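Local coordinates for putative cell adhesion protein (Bacteroides thetaiotaomicron, PDB 4DGU) that probably serves as a fimbrillin-like subunit of a distinct type of pilus made by gut bacteria, with a likely role in cell adhesion, at residues 150-155 against 190-195. Numbering follows the deposited sequence.
With ZN (zinc ion), chain C.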
ATOM      1  N   LEU A 150     -18.175   5.923 -15.599  1.00 53.15           N
ATOM      2  CA  LEU A 150     -17.975   5.149 -14.372  1.00 51.27           C
ATOM      3  C   LEU A 150     -19.309   4.611 -13.885  1.00 55.28           C
ATOM      4  O   LEU A 150     -20.322   5.299 -14.018  1.00 57.68           O
ATOM      5  CB  LEU A 150     -17.339   5.993 -13.251  1.00 49.66           C
ATOM      6  CG  LEU A 150     -15.958   6.557 -13.474  1.00 53.09           C
ATOM      7  CD1 LEU A 150     -15.565   7.446 -12.296  1.00 51.88           C
ATOM      8  CD2 LEU A 150     -14.908   5.440 -13.742  1.00 54.24           C
ATOM      9  N   SER A 151     -19.323   3.408 -13.321  1.00 49.37           N
ATOM     10  CA  SER A 151     -20.543   2.819 -12.772  1.00 50.46           C
ATOM     11  C   SER A 151     -20.365   2.758 -11.259  1.00 54.25           C
ATOM     12  O   SER A 151     -19.657   1.885 -10.733  1.00 52.85           O
ATOM     13  CB  SER A 151     -20.843   1.451 -13.384  1.00 54.12           C
ATOM     14  OG  SER A 151     -21.941   0.851 -12.718  1.00 62.12           O
ATOM     15  N   LEU A 152     -20.951   3.758 -10.574  1.00 50.15           N
ATOM     16  CA  LEU A 152     -20.850   3.959  -9.131  1.00 48.72           C
ATOM     17  C   LEU A 152     -22.190   4.325  -8.520  1.00 55.29           C
ATOM     18  O   LEU A 152     -23.123   4.673  -9.230  1.00 57.45           O
ATOM     19  CB  LEU A 152     -19.856   5.093  -8.848  1.00 46.84           C
ATOM     20  CG  LEU A 152     -18.394   4.852  -9.193  1.00 50.43           C
ATOM     21  CD1 LEU A 152     -17.606   6.126  -9.062  1.00 47.82           C
ATOM     22  CD2 LEU A 152     -17.784   3.728  -8.331  1.00 53.32           C
ATOM     23  N   LYS A 153     -22.267   4.302  -7.191  1.00 50.50           N
ATOM     24  CA  LYS A 153     -23.465   4.691  -6.469  1.00 49.14           C
ATOM     25  C   LYS A 153     -23.530   6.221  -6.495  1.00 53.43           C
ATOM     26  O   LYS A 153     -22.530   6.913  -6.260  1.00 50.49           O
ATOM     27  CB  LYS A 153     -23.450   4.085  -5.065  1.00 50.50           C
ATOM     28  CG  LYS A 153     -23.598   2.569  -5.116  1.00 62.23           C
ATOM     29  CD  LYS A 153     -23.230   1.867  -3.825  1.00 70.20           C
ATOM     30  CE  LYS A 153     -22.949   0.394  -4.056  1.00 79.32           C
ATOM     31  NZ  LYS A 153     -24.080  -0.321  -4.714  1.00 96.43           N
ATOM     32  N   ASN A 154     -24.699   6.751  -6.869  1.00 53.63           N
ATOM     33  CA  ASN A 154     -24.887   8.169  -7.111  1.00 52.84           C
ATOM     34  C   ASN A 154     -25.900   8.826  -6.155  1.00 59.81           C
ATOM     35  O   ASN A 154     -26.346   9.945  -6.421  1.00 61.70           O
ATOM     36  CB  ASN A 154     -25.312   8.307  -8.572  1.00 53.79           C
ATOM     37  CG  ASN A 154     -25.264   9.689  -9.134  1.00 64.60           C
ATOM     38  OD1 ASN A 154     -24.242  10.366  -9.094  1.00 54.85           O
ATOM     39  ND2 ASN A 154     -26.384  10.127  -9.675  1.00 54.82           N
ATOM     40  N   GLU A 155     -26.235   8.166  -5.022  1.00 55.55           N
ATOM     41  CA  GLU A 155     -27.147   8.743  -4.018  1.00 55.66           C
ATOM     42  C   GLU A 155     -26.623   8.537  -2.618  1.00 56.32           C
ATOM     43  O   GLU A 155     -26.174   7.454  -2.267  1.00 55.05           O
ATOM     44  CB  GLU A 155     -28.580   8.187  -4.102  1.00 60.01           C
ATOM     45  CG  GLU A 155     -29.433   8.793  -5.197  1.00 69.52           C
ATOM     46  CD  GLU A 155     -29.277   8.113  -6.542  1.00 82.34           C
ATOM     47  OE1 GLU A 155     -29.031   6.882  -6.562  1.00 57.32           O
ATOM     48  OE2 GLU A 155     -29.420   8.808  -7.575  1.00 73.65           O
ATOM     49  N   LEU A 190     -19.716  10.644  -5.270  1.00 43.47           N
ATOM     50  CA  LEU A 190     -19.922  10.642  -3.834  1.00 43.98           C
ATOM     51  C   LEU A 190     -18.940   9.677  -3.171  1.00 48.44           C
ATOM     52  O   LEU A 190     -18.591   8.679  -3.809  1.00 47.91           O
ATOM     53  CB  LEU A 190     -21.374  10.303  -3.473  1.00 45.44           C
ATOM     54  CG  LEU A 190     -22.479  11.202  -4.052  1.00 50.87           C
ATOM     55  CD1 LEU A 190     -23.842  10.655  -3.714  1.00 51.89           C
ATOM     56  CD2 LEU A 190     -22.369  12.655  -3.546  1.00 49.51           C
ATOM     57  N   PRO A 191     -18.423   9.991  -1.941  1.00 43.86           N
ATOM     58  CA  PRO A 191     -17.476   9.062  -1.273  1.00 42.33           C
ATOM     59  C   PRO A 191     -18.067   7.672  -1.054  1.00 47.32           C
ATOM     60  O   PRO A 191     -19.172   7.520  -0.548  1.00 47.88           O
ATOM     61  CB  PRO A 191     -17.193   9.739   0.070  1.00 43.33           C
ATOM     62  CG  PRO A 191     -17.633  11.142  -0.086  1.00 47.35           C
ATOM     63  CD  PRO A 191     -18.725  11.162  -1.086  1.00 43.66           C
ATOM     64  N   GLN A 192     -17.323   6.657  -1.482  1.00 45.41           N
ATOM     65  CA  GLN A 192     -17.685   5.248  -1.414  1.00 45.16           C
ATOM     66  C   GLN A 192     -16.454   4.388  -1.605  1.00 51.07           C
ATOM     67  O   GLN A 192     -15.441   4.860  -2.129  1.00 49.91           O
ATOM     68  CB  GLN A 192     -18.739   4.900  -2.484  1.00 46.25           C
ATOM     69  CG  GLN A 192     -18.319   5.246  -3.916  1.00 47.41           C
ATOM     70  CD  GLN A 192     -19.484   5.307  -4.860  1.00 57.68           C
ATOM     71  OE1 GLN A 192     -19.934   4.306  -5.389  1.00 54.87           O
ATOM     72  NE2 GLN A 192     -20.003   6.486  -5.092  1.00 53.70           N
ATOM     73  N   LYS A 193     -16.563   3.113  -1.233  1.00 50.14           N
ATOM     74  CA  LYS A 193     -15.502   2.160  -1.417  1.00 50.16           C
ATOM     75  C   LYS A 193     -15.576   1.548  -2.814  1.00 53.65           C
ATOM     76  O   LYS A 193     -16.627   1.066  -3.243  1.00 53.90           O
ATOM     77  CB  LYS A 193     -15.556   1.068  -0.325  1.00 53.95           C
ATOM     78  CG  LYS A 193     -14.573  -0.088  -0.533  1.00 66.08           C
ATOM     79  CD  LYS A 193     -13.554  -0.171   0.575  1.00 78.69           C
ATOM     80  CE  LYS A 193     -12.536  -1.257   0.322  1.00 91.35           C
ATOM     81  NZ  LYS A 193     -13.053  -2.633   0.623  1.00 98.22           N
ATOM     82  N   ILE A 194     -14.429   1.541  -3.505  1.00 49.46           N
ATOM     83  CA  ILE A 194     -14.256   0.858  -4.794  1.00 49.30           C
ATOM     84  C   ILE A 194     -13.340  -0.323  -4.494  1.00 49.95           C
ATOM     85  O   ILE A 194     -12.271  -0.122  -3.930  1.00 47.19           O
ATOM     86  CB  ILE A 194     -13.682   1.782  -5.900  1.00 51.51           C
ATOM     87  CG1 ILE A 194     -14.612   2.978  -6.214  1.00 51.01           C
ATOM     88  CG2 ILE A 194     -13.371   0.959  -7.164  1.00 52.91           C
ATOM     89  CD1 ILE A 194     -13.930   4.078  -6.995  1.00 47.21           C
ATOM     90  N   ASN A 195     -13.767  -1.537  -4.822  1.00 47.61           N
ATOM     91  CA  ASN A 195     -12.956  -2.744  -4.589  1.00 47.55           C
ATOM     92  C   ASN A 195     -11.938  -2.981  -5.707  1.00 49.03           C
ATOM     93  O   ASN A 195     -12.181  -2.611  -6.861  1.00 48.76           O
ATOM     94  CB  ASN A 195     -13.849  -3.980  -4.457  1.00 48.28           C
ATOM     95  CG  ASN A 195     -14.890  -3.857  -3.377  1.00 63.23           C
ATOM     96  OD1 ASN A 195     -14.618  -3.456  -2.240  1.00 61.13           O
ATOM     97  ND2 ASN A 195     -16.112  -4.202  -3.717  1.00 58.13           N
TER
HETATM   98 ZN    ZN C 301     -29.977   7.328  -8.985  1.00 63.41          ZN
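Gln192 has its CG tucked between its own backbone N and carbonyl carbon (chi1 56°), and the chain then runs on extended (chi2 -162°), which carries the carboxamide across to the backbone of Lys153. There the amide acts as a stand-in for a strand neighbour, using both its ends on one residue. Lys153 N donates to Gln192 OE1 at 2.9 Å, in the carbonyl plane and on a lone pair, while Gln192 NE2 donates a hydrogen bond to Lys153 O at 2.8 Å. The second N-H of Gln192 NE2 turns back to Leu190 O at 2.9 Å in a nearly straight bond (170°), although it reaches that oxygen from above the carbonyl plane. Three bonds therefore fix the rotation of this buried amide and are consistent with its ends as modelled: OE1 faces an N-H and NE2 two carbonyl oxygens.

Apolar contacts lie beside these bonds. Leu152 CB lies 3.5 Å from Gln192 OE1, and Leu152 CD2 meets Ile194 CG1 at 3.9 Å, the two side chains crossing at about a right angle. At the other end Leu190 pushes CD1 against main chain, 3.7 Å from Glu155 C. The Glu155 carboxylate points elsewhere, with OE2 2.1 Å from a zinc ion that Glu174 also binds.

Lys153 sends its NZ to Ala171 O. Within the fimbrillin-like region, the amide joins strand 147-159, paired here with 173-177 and 201-204 in a larger antiparallel sheet, to the loop leading into strand 193-194, which pairs with 218-219; Ile167 of strand 165-167 packs against Lys153, Leu190 and Gln192.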